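PDB 2B9U: dTDP-4-dehydrorhamnose 3,5-epimerase from Sulfolobus tokodaii, which probably catalyses the epimerization at C3' and C5' of dTDP-4-dehydro-6-deoxyglucose that yields dTDP-4-dehydro-beta-L-rhamnose, a step toward dTDP-L-rhamnose. Local coordinates for residues 2-7 against 14-19; 44-49 against 134-139; 77-82 against 121-126; 141-146 against 171-176. All blocks are in the same frame, centred on the assembly; numbering follows the deposited sequence.

Contact 1. Residues 2-7 against 14-19; sequences PFEFEN and LIKPKV
Ile15 reaches both phenylalanines of the partner strand. Its CG1 lies alongside the Phe5 ring, 3.6 Å from CD2, the two side chains pointing the same way, while its CG2 is 3.6 Å from CD1 of Phe3, whose side chain runs aslant to it. With CG1 anti to the carbonyl carbon (chi1 -55°), the isoleucine spreads one branch toward each ring. The Phe3 side chain stands at roughly a right angle to Pro17, and its ring meets Phe36 edge to face; Ile15 touches Phe36 too, and both Phe3 and Ile15 are buried.

Glu4, Glu6 and Lys16 share the other face with the apolar Leu14. Lys16 NZ forms a salt bridge of 2.8 Å with Glu6 OE2 from above the carboxylate plane, 49° out of it. A bend at chi3 of Lys16 brings CE close to the same oxygen. Glu4 OE1 stays 4.4 Å from Lys16 NZ, beyond a salt bridge, where a weak attraction is likely.

Glu4 and Lys16 exchange two backbone bonds, as do Glu6 and Leu14. At the open end a water accepts from Lys18 N and donates to Pro2 O. This is an antiparallel beta hairpin of strands 3-9 and 12-22 at the margin of the jelly-roll-like barrel.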
loop_
_atom_site.group_PDB
_atom_site.type_symbol
_atom_site.label_atom_id
_atom_site.label_comp_id
_atom_site.label_asym_id
_atom_site.label_seq_id
_atom_site.Cartn_x
_atom_site.Cartn_y
_atom_site.Cartn_z
ATOM N N PRO A 2 2.671 -1.963 -17.994
ATOM C CA PRO A 2 3.186 -1.771 -16.623
ATOM C C PRO A 2 2.917 -3.019 -15.757
ATOM O O PRO A 2 3.572 -3.233 -14.728
ATOM C CB PRO A 2 2.374 -0.577 -16.098
ATOM C CG PRO A 2 1.700 0.010 -17.311
ATOM C CD PRO A 2 1.484 -1.129 -18.249
ATOM N N PHE A 3 1.945 -3.824 -16.188
ATOM C CA PHE A 3 1.579 -5.067 -15.520
ATOM C C PHE A 3 1.356 -6.208 -16.520
ATOM O O PHE A 3 1.004 -5.978 -17.679
ATOM C CB PHE A 3 0.304 -4.884 -14.687
ATOM C CG PHE A 3 0.357 -3.727 -13.725
ATOM C CD1 PHE A 3 0.877 -3.896 -12.439
ATOM C CD2 PHE A 3 -0.120 -2.473 -14.101
ATOM C CE1 PHE A 3 0.925 -2.845 -11.542
ATOM C CE2 PHE A 3 -0.076 -1.392 -13.198
ATOM C CZ PHE A 3 0.446 -1.583 -11.911
ATOM N N GLU A 4 1.559 -7.436 -16.042
ATOM C CA GLU A 4 1.093 -8.637 -16.710
ATOM C C GLU A 4 0.097 -9.349 -15.808
ATOM O O GLU A 4 0.338 -9.494 -14.619
ATOM C CB GLU A 4 2.265 -9.555 -17.046
ATOM C CG GLU A 4 3.115 -9.012 -18.185
ATOM C CD GLU A 4 3.953 -10.078 -18.876
ATOM O OE1 GLU A 4 4.167 -11.172 -18.301
ATOM O OE2 GLU A 4 4.405 -9.803 -20.011
ATOM N N PHE A 5 -1.021 -9.780 -16.393
ATOM C CA PHE A 5 -2.102 -10.447 -15.674
ATOM C C PHE A 5 -2.237 -11.907 -16.110
ATOM O O PHE A 5 -2.306 -12.194 -17.305
ATOM C CB PHE A 5 -3.421 -9.709 -15.917
ATOM C CG PHE A 5 -3.392 -8.250 -15.518
ATOM C CD1 PHE A 5 -2.948 -7.275 -16.411
ATOM C CD2 PHE A 5 -3.822 -7.852 -14.250
ATOM C CE1 PHE A 5 -2.922 -5.925 -16.048
ATOM C CE2 PHE A 5 -3.816 -6.497 -13.881
ATOM C CZ PHE A 5 -3.350 -5.536 -14.782
ATOM N N GLU A 6 -2.254 -12.816 -15.132
ATOM C CA GLU A 6 -2.464 -14.242 -15.371
ATOM C C GLU A 6 -3.685 -14.773 -14.623
ATOM O O GLU A 6 -3.779 -14.636 -13.402
ATOM C CB GLU A 6 -1.227 -15.056 -14.979
ATOM C CG GLU A 6 0.085 -14.376 -15.360
ATOM C CD GLU A 6 1.300 -15.292 -15.332
ATOM O OE1 GLU A 6 1.304 -16.286 -14.575
ATOM O OE2 GLU A 6 2.268 -14.987 -16.077
ATOM N N ASN A 7 -4.607 -15.388 -15.374
ATOM C CA ASN A 7 -5.773 -16.063 -14.810
ATOM C C ASN A 7 -5.367 -17.332 -14.096
ATOM O O ASN A 7 -4.827 -18.247 -14.718
ATOM C CB ASN A 7 -6.772 -16.464 -15.907
ATOM C CG ASN A 7 -7.310 -15.285 -16.683
ATOM O OD1 ASN A 7 -6.752 -14.181 -16.642
ATOM N ND2 ASN A 7 -8.403 -15.517 -17.419
ATOM N N LEU A 14 -3.326 -13.313 -11.008
ATOM C CA LEU A 14 -1.988 -12.956 -10.538
ATOM C C LEU A 14 -1.514 -11.744 -11.321
ATOM O O LEU A 14 -1.587 -11.733 -12.556
ATOM C CB LEU A 14 -1.000 -14.129 -10.694
ATOM C CG LEU A 14 0.383 -13.817 -10.105
ATOM C CD1 LEU A 14 0.578 -14.523 -8.769
ATOM C CD2 LEU A 14 1.475 -14.161 -11.099
ATOM N N ILE A 15 -1.059 -10.717 -10.602
ATOM C CA ILE A 15 -0.559 -9.489 -11.218
ATOM C C ILE A 15 0.952 -9.383 -11.043
ATOM O O ILE A 15 1.480 -9.556 -9.933
ATOM C CB ILE A 15 -1.270 -8.206 -10.678
ATOM C CG1 ILE A 15 -2.775 -8.311 -10.847
ATOM C CG2 ILE A 15 -0.822 -6.946 -11.434
ATOM C CD1 ILE A 15 -3.499 -8.548 -9.568
ATOM N N LYS A 16 1.641 -9.072 -12.139
ATOM C CA LYS A 16 3.097 -9.017 -12.125
ATOM C C LYS A 16 3.526 -7.629 -12.535
ATOM O O LYS A 16 3.306 -7.243 -13.682
ATOM C CB LYS A 16 3.683 -10.024 -13.108
ATOM C CG LYS A 16 3.217 -11.443 -12.935
ATOM C CD LYS A 16 3.510 -12.226 -14.206
ATOM C CE LYS A 16 4.230 -13.519 -13.895
ATOM N NZ LYS A 16 4.815 -14.151 -15.137
ATOM N N PRO A 17 4.111 -6.858 -11.592
ATOM C CA PRO A 17 4.506 -5.480 -11.890
ATOM C C PRO A 17 5.900 -5.378 -12.497
ATOM O O PRO A 17 6.643 -6.348 -12.507
ATOM C CB PRO A 17 4.443 -4.797 -10.510
ATOM C CG PRO A 17 4.762 -5.897 -9.515
ATOM C CD PRO A 17 4.407 -7.234 -10.194
ATOM N N LYS A 18 6.267 -4.203 -12.986
ATOM C CA LYS A 18 7.616 -4.011 -13.491
ATOM C C LYS A 18 8.469 -3.298 -12.468
ATOM O O LYS A 18 8.103 -2.230 -11.991
ATOM C CB LYS A 18 7.610 -3.232 -14.803
ATOM C CG LYS A 18 7.571 -4.132 -16.020
ATOM C CD LYS A 18 8.269 -3.431 -17.195
ATOM C CE LYS A 18 8.121 -4.242 -18.445
ATOM N NZ LYS A 18 6.716 -4.232 -18.923
ATOM N N VAL A 19 9.602 -3.914 -12.134
ATOM C CA VAL A 19 10.507 -3.413 -11.123
ATOM C C VAL A 19 11.741 -2.815 -11.822
ATOM O O VAL A 19 12.336 -3.436 -12.729
ATOM C CB VAL A 19 10.867 -4.544 -10.126
ATOM C CG1 VAL A 19 11.853 -4.081 -9.053
ATOM C CG2 VAL A 19 9.588 -5.133 -9.499
HETATM O O HOH W 1 4.149 -1.878 -12.584
#

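Contact 2. Residues 44-49 against 134-139; sequences VIQTNM and HNEYSP
The side-chain amide of Gln46 is held at both its polar atoms: OE1 accepts from Tyr137 N, and NE2 donates to Asn48 OD1, which lies in the amide plane. The Tyr137 ring is turned 82° from this amide and carries Pro139 CD over the centre of one face, 3.8 Å above it. Gln46 sits at a classic beta bulge, where it and Ile45 both face Ile132 before strand 44-52 runs on in the cupin-type barrel.

Gln46 is extended, with CG anti to the backbone N, and spans the gap to the loop 134-139. Ile45 approaches the same loop with its CD1, 3.4 Å from Asn135 C and 3.8 Å from Glu136 CG. Cut back to alanine, Gln46 would probably leave Tyr137 N without its acceptor and Asn48 OD1 without this donor.

Tyr137 is predicted to stack on the thymidine ring of the substrate, and this bond is one of the ties that probably help to place it, with Gln63 bonded to Glu136 O and Ser138 N. Glu34 of the second subunit donates its N to Glu136 OE2, and residues 46-49 pair with a strand of that subunit. The Tyr137 N to Gln46 OE1 bond is 3.0 Å long and nearly straight at 167°, its donor tilted 28° from the carbonyl plane.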
loop_
_atom_site.group_PDB
_atom_site.type_symbol
_atom_site.label_atom_id
_atom_site.label_comp_id
_atom_site.label_asym_id
_atom_site.label_seq_id
_atom_site.Cartn_x
_atom_site.Cartn_y
_atom_site.Cartn_z
ATOM N N VAL A 44 -10.087 0.725 -5.112
ATOM C CA VAL A 44 -9.675 0.412 -3.753
ATOM C C VAL A 44 -10.373 1.372 -2.786
ATOM O O VAL A 44 -10.405 2.579 -3.016
ATOM C CB VAL A 44 -8.124 0.478 -3.602
ATOM C CG1 VAL A 44 -7.698 0.274 -2.149
ATOM C CG2 VAL A 44 -7.439 -0.593 -4.504
ATOM N N ILE A 45 -10.937 0.828 -1.708
ATOM C CA ILE A 45 -11.681 1.632 -0.745
ATOM C C ILE A 45 -11.050 1.648 0.652
ATOM O O ILE A 45 -11.352 2.530 1.463
ATOM C CB ILE A 45 -13.185 1.224 -0.693
ATOM C CG1 ILE A 45 -13.374 -0.285 -0.469
ATOM C CG2 ILE A 45 -13.864 1.565 -2.032
ATOM C CD1 ILE A 45 -13.178 -0.787 0.943
ATOM N N GLN A 46 -10.166 0.686 0.908
ATOM C CA GLN A 46 -9.517 0.509 2.207
ATOM C C GLN A 46 -8.183 -0.172 1.959
ATOM O O GLN A 46 -8.079 -0.979 1.053
ATOM C CB GLN A 46 -10.382 -0.377 3.110
ATOM C CG GLN A 46 -9.762 -0.710 4.433
ATOM C CD GLN A 46 -10.756 -1.166 5.463
ATOM O OE1 GLN A 46 -11.957 -0.933 5.334
ATOM N NE2 GLN A 46 -10.257 -1.798 6.522
ATOM N N THR A 47 -7.161 0.198 2.722
ATOM C CA THR A 47 -5.876 -0.514 2.686
ATOM C C THR A 47 -5.484 -0.922 4.104
ATOM O O THR A 47 -5.491 -0.103 5.036
ATOM C CB THR A 47 -4.797 0.314 1.943
ATOM O OG1 THR A 47 -5.225 0.506 0.595
ATOM C CG2 THR A 47 -3.424 -0.383 1.915
ATOM N N ASN A 48 -5.197 -2.202 4.282
ATOM C CA ASN A 48 -4.713 -2.715 5.566
ATOM C C ASN A 48 -3.261 -3.181 5.460
ATOM O O ASN A 48 -2.756 -3.390 4.354
ATOM C CB ASN A 48 -5.580 -3.887 6.043
ATOM C CG ASN A 48 -6.995 -3.466 6.446
ATOM O OD1 ASN A 48 -7.264 -2.296 6.683
ATOM N ND2 ASN A 48 -7.888 -4.435 6.555
ATOM N N MET A 49 -2.618 -3.362 6.616
ATOM C CA MET A 49 -1.274 -3.918 6.698
ATOM C C MET A 49 -1.123 -4.812 7.911
ATOM O O MET A 49 -1.612 -4.502 8.997
ATOM C CB MET A 49 -0.206 -2.810 6.736
ATOM C CG MET A 49 1.243 -3.342 6.703
ATOM S SD MET A 49 2.509 -2.064 6.604
ATOM C CE MET A 49 3.214 -2.153 8.236
ATOM N N HIS A 134 -14.701 -2.939 -2.916
ATOM C CA HIS A 134 -16.140 -3.223 -2.704
ATOM C C HIS A 134 -16.738 -2.624 -1.439
ATOM O O HIS A 134 -17.622 -1.764 -1.513
ATOM C CB HIS A 134 -16.455 -4.732 -2.782
ATOM C CG HIS A 134 -16.369 -5.298 -4.161
ATOM N ND1 HIS A 134 -15.169 -5.472 -4.816
ATOM C CD2 HIS A 134 -17.331 -5.745 -5.008
ATOM C CE1 HIS A 134 -15.392 -6.007 -6.006
ATOM N NE2 HIS A 134 -16.696 -6.176 -6.149
ATOM N N ASN A 135 -16.259 -3.070 -0.287
ATOM C CA ASN A 135 -16.807 -2.666 1.002
ATOM C C ASN A 135 -15.770 -2.644 2.093
ATOM O O ASN A 135 -14.879 -3.488 2.126
ATOM C CB ASN A 135 -17.927 -3.608 1.420
ATOM C CG ASN A 135 -19.175 -3.388 0.615
ATOM O OD1 ASN A 135 -19.759 -2.300 0.642
ATOM N ND2 ASN A 135 -19.569 -4.399 -0.142
ATOM N N GLU A 136 -15.903 -1.683 2.999
ATOM C CA GLU A 136 -14.996 -1.559 4.121
ATOM C C GLU A 136 -15.166 -2.688 5.138
ATOM O O GLU A 136 -16.067 -3.525 5.024
ATOM C CB GLU A 136 -15.184 -0.201 4.794
ATOM C CG GLU A 136 -14.802 0.963 3.910
ATOM C CD GLU A 136 -14.936 2.309 4.604
ATOM O OE1 GLU A 136 -15.075 2.351 5.858
ATOM O OE2 GLU A 136 -14.910 3.326 3.877
ATOM N N TYR A 137 -14.250 -2.712 6.100
ATOM C CA TYR A 137 -14.369 -3.455 7.340
ATOM C C TYR A 137 -15.781 -3.342 7.893
ATOM O O TYR A 137 -16.305 -2.232 8.072
ATOM C CB TYR A 137 -13.388 -2.852 8.328
ATOM C CG TYR A 137 -13.390 -3.416 9.733
ATOM C CD1 TYR A 137 -13.307 -4.788 9.969
ATOM C CD2 TYR A 137 -13.411 -2.562 10.832
ATOM C CE1 TYR A 137 -13.277 -5.292 11.274
ATOM C CE2 TYR A 137 -13.373 -3.055 12.134
ATOM C CZ TYR A 137 -13.303 -4.412 12.346
ATOM O OH TYR A 137 -13.289 -4.889 13.630
ATOM N N SER A 138 -16.398 -4.494 8.127
ATOM C CA SER A 138 -17.749 -4.561 8.680
ATOM C C SER A 138 -17.877 -5.836 9.511
ATOM O O SER A 138 -18.204 -6.901 8.973
ATOM C CB SER A 138 -18.804 -4.525 7.565
ATOM O OG SER A 138 -20.123 -4.558 8.091
ATOM N N PRO A 139 -17.587 -5.735 10.821
ATOM C CA PRO A 139 -17.677 -6.847 11.779
ATOM C C PRO A 139 -18.984 -7.674 11.759
ATOM O O PRO A 139 -18.907 -8.904 11.869
ATOM C CB PRO A 139 -17.484 -6.161 13.130
ATOM C CG PRO A 139 -16.652 -4.973 12.816
ATOM C CD PRO A 139 -17.107 -4.500 11.469
#

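Contact 3. Residues 77-82 against 121-126; sequences KGRILD and QALEDS
Two neighbouring antiparallel strands of the five-stranded sheet, 79-86 and 116-122, meet here at their ends, and beyond Ala122 the chain loops on past Arg79 until Ser126 lies beside Gly78. Leu81 and Gln121 form a hydrogen-bonded pair, and Ile80 faces Ala122 in the non-hydrogen-bonded pair. Past the end of strand 116-122, Leu123 N donates to Arg79 O at 2.7 Å, and Glu124 N adds a weak bond.

Ser126 OG lies 2.9 Å from Arg79 N, whose proton it accepts, and in turn donates to Glu124 O, so one hydroxyl ties the turn to the strand. At Gly78 a beta carbon would collide with Ser126 OG and Asp125 O.

Leu123 CD1 lies over one face of the Arg79 guanidinium, 3.6 Å above its plane and off toward the rim, the two side chains crossing at about a right angle. The Arg79 chain bends at chi3 (64°), carrying NE to a salt bridge with Glu101.

Glu124 makes no direct salt bridge with Arg79: its OE2 is 4.3 Å from NE, and a water joins OE2 to Arg79 NH1. The arginine charge is thus probably shared, balanced directly by Glu101 and through water by Glu124.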
loop_
_atom_site.group_PDB
_atom_site.type_symbol
_atom_site.label_atom_id
_atom_site.label_comp_id
_atom_site.label_asym_id
_atom_site.label_seq_id
_atom_site.Cartn_x
_atom_site.Cartn_y
_atom_site.Cartn_z
ATOM N N LYS A 77 7.719 -7.178 2.008
ATOM C CA LYS A 77 8.814 -7.801 2.765
ATOM C C LYS A 77 8.443 -9.230 3.168
ATOM O O LYS A 77 7.340 -9.473 3.597
ATOM C CB LYS A 77 9.191 -6.967 3.997
ATOM C CG LYS A 77 10.454 -7.447 4.756
ATOM C CD LYS A 77 10.847 -6.453 5.856
ATOM C CE LYS A 77 12.322 -6.633 6.308
ATOM N NZ LYS A 77 12.530 -7.954 7.007
ATOM N N GLY A 78 9.372 -10.169 2.998
ATOM C CA GLY A 78 9.152 -11.570 3.362
ATOM C C GLY A 78 8.558 -12.426 2.251
ATOM O O GLY A 78 8.677 -12.105 1.050
ATOM N N ARG A 79 7.888 -13.494 2.672
ATOM C CA ARG A 79 7.419 -14.567 1.797
ATOM C C ARG A 79 6.183 -15.141 2.448
ATOM O O ARG A 79 6.221 -15.523 3.629
ATOM C CB ARG A 79 8.443 -15.714 1.729
ATOM C CG ARG A 79 9.740 -15.478 0.987
ATOM C CD ARG A 79 10.603 -16.759 1.034
ATOM N NE ARG A 79 9.988 -17.904 0.340
ATOM C CZ ARG A 79 10.122 -19.191 0.682
ATOM N NH1 ARG A 79 10.820 -19.553 1.758
ATOM N NH2 ARG A 79 9.516 -20.129 -0.048
ATOM N N ILE A 80 5.085 -15.214 1.699
ATOM C CA ILE A 80 3.888 -15.882 2.213
ATOM C C ILE A 80 3.383 -16.939 1.221
ATOM O O ILE A 80 3.627 -16.830 0.021
ATOM C CB ILE A 80 2.739 -14.876 2.549
ATOM C CG1 ILE A 80 2.103 -14.315 1.258
ATOM C CG2 ILE A 80 3.237 -13.781 3.489
ATOM C CD1 ILE A 80 0.784 -13.551 1.487
ATOM N N LEU A 81 2.699 -17.959 1.730
ATOM C CA LEU A 81 1.924 -18.840 0.875
ATOM C C LEU A 81 0.501 -18.350 1.008
ATOM O O LEU A 81 -0.119 -18.524 2.041
ATOM C CB LEU A 81 2.018 -20.313 1.308
ATOM C CG LEU A 81 1.153 -21.304 0.490
ATOM C CD1 LEU A 81 1.561 -21.312 -0.993
ATOM C CD2 LEU A 81 1.218 -22.713 1.092
ATOM N N ASP A 82 0.005 -17.729 -0.047
ATOM C CA ASP A 82 -1.294 -17.109 -0.049
ATOM C C ASP A 82 -2.342 -18.030 -0.669
ATOM O O ASP A 82 -2.074 -18.694 -1.673
ATOM C CB ASP A 82 -1.226 -15.817 -0.840
ATOM C CG ASP A 82 -2.325 -14.890 -0.481
ATOM O OD1 ASP A 82 -2.412 -14.548 0.713
ATOM O OD2 ASP A 82 -3.111 -14.537 -1.375
ATOM N N GLN A 121 0.024 -18.406 5.147
ATOM C CA GLN A 121 1.061 -18.619 6.140
ATOM C C GLN A 121 2.320 -17.814 5.800
ATOM O O GLN A 121 2.784 -17.807 4.649
ATOM C CB GLN A 121 1.399 -20.100 6.312
ATOM C CG GLN A 121 2.406 -20.343 7.445
ATOM C CD GLN A 121 2.596 -21.802 7.772
ATOM O OE1 GLN A 121 2.803 -22.634 6.885
ATOM N NE2 GLN A 121 2.548 -22.120 9.051
ATOM N N ALA A 122 2.851 -17.116 6.802
ATOM C CA ALA A 122 4.136 -16.434 6.646
ATOM C C ALA A 122 5.262 -17.477 6.605
ATOM O O ALA A 122 5.409 -18.285 7.532
ATOM C CB ALA A 122 4.344 -15.407 7.765
ATOM N N LEU A 123 6.021 -17.472 5.504
ATOM C CA LEU A 123 7.121 -18.402 5.290
ATOM C C LEU A 123 8.401 -17.856 5.934
ATOM O O LEU A 123 9.305 -18.596 6.321
ATOM C CB LEU A 123 7.304 -18.675 3.774
ATOM C CG LEU A 123 6.071 -19.229 3.043
ATOM C CD1 LEU A 123 6.338 -19.463 1.574
ATOM C CD2 LEU A 123 5.525 -20.523 3.675
ATOM N N GLU A 124 8.435 -16.535 6.032
ATOM C CA GLU A 124 9.449 -15.756 6.701
ATOM C C GLU A 124 8.624 -14.714 7.437
ATOM O O GLU A 124 7.413 -14.590 7.189
ATOM C CB GLU A 124 10.316 -15.001 5.672
ATOM C CG GLU A 124 11.278 -15.817 4.845
ATOM C CD GLU A 124 12.051 -14.967 3.824
ATOM O OE1 GLU A 124 12.164 -13.719 3.983
ATOM O OE2 GLU A 124 12.547 -15.560 2.837
ATOM N N ASP A 125 9.278 -13.942 8.295
ATOM C CA ASP A 125 8.703 -12.712 8.851
ATOM C C ASP A 125 8.302 -11.862 7.665
ATOM O O ASP A 125 9.147 -11.580 6.809
ATOM C CB ASP A 125 9.743 -11.948 9.681
ATOM C CG ASP A 125 9.919 -12.506 11.090
ATOM O OD1 ASP A 125 9.409 -13.604 11.394
ATOM O OD2 ASP A 125 10.581 -11.820 11.903
ATOM N N SER A 126 7.024 -11.482 7.601
ATOM C CA SER A 126 6.445 -10.848 6.405
ATOM C C SER A 126 5.525 -9.655 6.673
ATOM O O SER A 126 4.722 -9.667 7.617
ATOM C CB SER A 126 5.620 -11.860 5.600
ATOM O OG SER A 126 6.415 -12.925 5.147
HETATM O O HOH W 2 12.929 -18.426 3.023
#

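Contact 4. Residues 141-146 against 171-176; sequences HERCIS and KAEVFD
Ile145 CG2 presses on the methyl group of Ala172, CB to CG2 being 3.4 Å, tighter than usual for two carbons. The isoleucine puts CG1 between the backbone N and the carbonyl carbon (chi1 62°), which leaves CG2 anti to the carbonyl carbon and turned to the C-terminal tail. Val174 CG1 is a looser neighbour of Ile145 CG2, at 4.4 Å.

Arg143 and Glu173 lie side by side, pointing the same way, their guanidinium and carboxylate planes within 24° of each other. Both chains bend at chi2, -61° in the arginine. Glu173 CB sits at the edge of the guanidinium, 3.9 Å from NE, but the charges do not join: Arg143 NH2 is 5.6 Å from Glu173 OE1. The bend instead brings Arg143 NH1 back to Glu142 O at 3.2 Å. A leucine in place of Arg143 would probably leave Glu142 O without that donor and Glu173 CB without the guanidinium edge.

Nearby, Cys144 is disulfide-bonded to Cys166, and hydrogen bonds to Tyr62, Lys89 and Ser90 help hold the tail. Between these two segments the contact is carbon packing, chiefly at Ile145 just after strand 142-144, to which distant opposite charges probably add only a mild attraction.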
loop_
_atom_site.group_PDB
_atom_site.type_symbol
_atom_site.label_atom_id
_atom_site.label_comp_id
_atom_site.label_asym_id
_atom_site.label_seq_id
_atom_site.Cartn_x
_atom_site.Cartn_y
_atom_site.Cartn_z
ATOM N N HIS A 141 -20.671 -8.582 9.351
ATOM C CA HIS A 141 -20.666 -9.409 8.146
ATOM C C HIS A 141 -19.431 -10.327 8.010
ATOM O O HIS A 141 -19.316 -11.090 7.042
ATOM C CB HIS A 141 -20.809 -8.519 6.910
ATOM C CG HIS A 141 -22.014 -7.634 6.946
ATOM N ND1 HIS A 141 -22.063 -6.475 7.689
ATOM C CD2 HIS A 141 -23.215 -7.738 6.330
ATOM C CE1 HIS A 141 -23.244 -5.901 7.528
ATOM N NE2 HIS A 141 -23.961 -6.647 6.705
ATOM N N GLU A 142 -18.521 -10.250 8.978
ATOM C CA GLU A 142 -17.314 -11.080 8.985
ATOM C C GLU A 142 -17.652 -12.548 9.212
ATOM O O GLU A 142 -18.480 -12.878 10.061
ATOM C CB GLU A 142 -16.319 -10.587 10.042
ATOM C CG GLU A 142 -15.452 -9.409 9.584
ATOM C CD GLU A 142 -14.570 -8.814 10.696
ATOM O OE1 GLU A 142 -15.000 -8.787 11.879
ATOM O OE2 GLU A 142 -13.444 -8.358 10.379
ATOM N N ARG A 143 -17.019 -13.414 8.422
ATOM C CA ARG A 143 -17.129 -14.869 8.551
ATOM C C ARG A 143 -15.772 -15.514 8.209
ATOM O O ARG A 143 -14.932 -14.900 7.546
ATOM C CB ARG A 143 -18.217 -15.427 7.615
ATOM C CG ARG A 143 -19.680 -15.044 7.945
ATOM C CD ARG A 143 -20.127 -15.541 9.341
ATOM N NE ARG A 143 -21.581 -15.486 9.530
ATOM C CZ ARG A 143 -22.274 -14.375 9.797
ATOM N NH1 ARG A 143 -21.663 -13.193 9.912
ATOM N NH2 ARG A 143 -23.594 -14.444 9.946
ATOM N N CYS A 144 -15.568 -16.751 8.660
ATOM C CA CYS A 144 -14.364 -17.485 8.311
ATOM C C CYS A 144 -14.592 -18.984 8.235
ATOM O O CYS A 144 -15.573 -19.513 8.784
ATOM C CB CYS A 144 -13.217 -17.168 9.287
ATOM S SG CYS A 144 -13.604 -17.511 11.008
ATOM N N ILE A 145 -13.686 -19.659 7.533
ATOM C CA ILE A 145 -13.601 -21.117 7.545
ATOM C C ILE A 145 -12.212 -21.490 8.048
ATOM O O ILE A 145 -11.274 -20.712 7.894
ATOM C CB ILE A 145 -13.912 -21.748 6.162
ATOM C CG1 ILE A 145 -12.892 -21.299 5.101
ATOM C CG2 ILE A 145 -15.350 -21.386 5.724
ATOM C CD1 ILE A 145 -12.790 -22.207 3.898
ATOM N N SER A 146 -12.090 -22.666 8.659
ATOM C CA SER A 146 -10.864 -23.086 9.329
ATOM C C SER A 146 -9.641 -23.160 8.411
ATOM O O SER A 146 -9.718 -23.681 7.279
ATOM C CB SER A 146 -11.086 -24.435 10.036
ATOM O OG SER A 146 -9.894 -24.929 10.629
ATOM N N LYS A 171 -19.487 -26.766 7.745
ATOM C CA LYS A 171 -20.312 -26.170 8.804
ATOM C C LYS A 171 -20.567 -24.664 8.609
ATOM O O LYS A 171 -21.637 -24.152 8.959
ATOM C CB LYS A 171 -19.689 -26.420 10.182
ATOM C CG LYS A 171 -19.612 -27.892 10.597
ATOM C CD LYS A 171 -20.961 -28.444 11.069
ATOM C CE LYS A 171 -20.780 -29.694 11.928
ATOM N NZ LYS A 171 -20.428 -29.385 13.356
ATOM N N ALA A 172 -19.587 -23.972 8.033
ATOM C CA ALA A 172 -19.600 -22.515 7.881
ATOM C C ALA A 172 -20.819 -21.930 7.160
ATOM O O ALA A 172 -21.435 -22.587 6.313
ATOM C CB ALA A 172 -18.335 -22.074 7.173
ATOM N N GLU A 173 -21.142 -20.685 7.517
ATOM C CA GLU A 173 -22.102 -19.856 6.792
ATOM C C GLU A 173 -21.369 -19.182 5.628
ATOM O O GLU A 173 -20.483 -18.351 5.841
ATOM C CB GLU A 173 -22.715 -18.798 7.727
ATOM C CG GLU A 173 -23.507 -19.355 8.917
ATOM C CD GLU A 173 -24.810 -20.041 8.494
ATOM O OE1 GLU A 173 -25.810 -19.324 8.229
ATOM O OE2 GLU A 173 -24.827 -21.293 8.431
ATOM N N VAL A 174 -21.737 -19.541 4.400
ATOM C CA VAL A 174 -20.956 -19.159 3.221
ATOM C C VAL A 174 -21.748 -18.398 2.142
ATOM O O VAL A 174 -22.936 -18.111 2.311
ATOM C CB VAL A 174 -20.235 -20.397 2.593
ATOM C CG1 VAL A 174 -19.211 -20.985 3.559
ATOM C CG2 VAL A 174 -21.244 -21.459 2.144
ATOM N N PHE A 175 -21.065 -18.069 1.046
ATOM C CA PHE A 175 -21.665 -17.376 -0.099
ATOM C C PHE A 175 -22.592 -18.276 -0.926
ATOM O O PHE A 175 -22.562 -19.505 -0.812
ATOM C CB PHE A 175 -20.572 -16.833 -1.025
ATOM C CG PHE A 175 -20.025 -15.489 -0.629
ATOM C CD1 PHE A 175 -19.178 -15.354 0.468
ATOM C CD2 PHE A 175 -20.319 -14.360 -1.388
ATOM C CE1 PHE A 175 -18.653 -14.109 0.815
ATOM C CE2 PHE A 175 -19.796 -13.108 -1.046
ATOM C CZ PHE A 175 -18.965 -12.987 0.057
ATOM N N ASP A 176 -23.388 -17.642 -1.783
ATOM C CA ASP A 176 -24.314 -18.337 -2.677
ATOM C C ASP A 176 -23.660 -18.702 -4.005
ATOM O O ASP A 176 -22.920 -17.914 -4.610
ATOM C CB ASP A 176 -25.560 -17.480 -2.912
ATOM C CG ASP A 176 -26.188 -17.009 -1.613
ATOM O OD1 ASP A 176 -27.325 -17.425 -1.318
ATOM O OD2 ASP A 176 -25.533 -16.241 -0.873
ATOM O OXT ASP A 176 -23.862 -19.813 -4.498
#

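From the N terminus, contact 1 closes first, a tight hairpin between strands 3-9 and 12-22. Contact 2 then opens at residues 44-49 and closes only at 134-139, bringing the loop after strand 126-133 back to strand 44-52. Contact 3 is nested inside that long span, joining neighbouring strands of the five-stranded sheet, whereas contacts 1 and 2 both reach the seven-stranded one. Contact 4 follows contact 2 in series, laying the C-terminal tail on strand 142-144, an outermost strand of the five-stranded sheet within this chain. Contacts 2 and 4 touch, Tyr137 CE1 lying 3.2 Å from Glu142 OE2, while contacts 1 and 4 stand on opposite sides of the chain's centre.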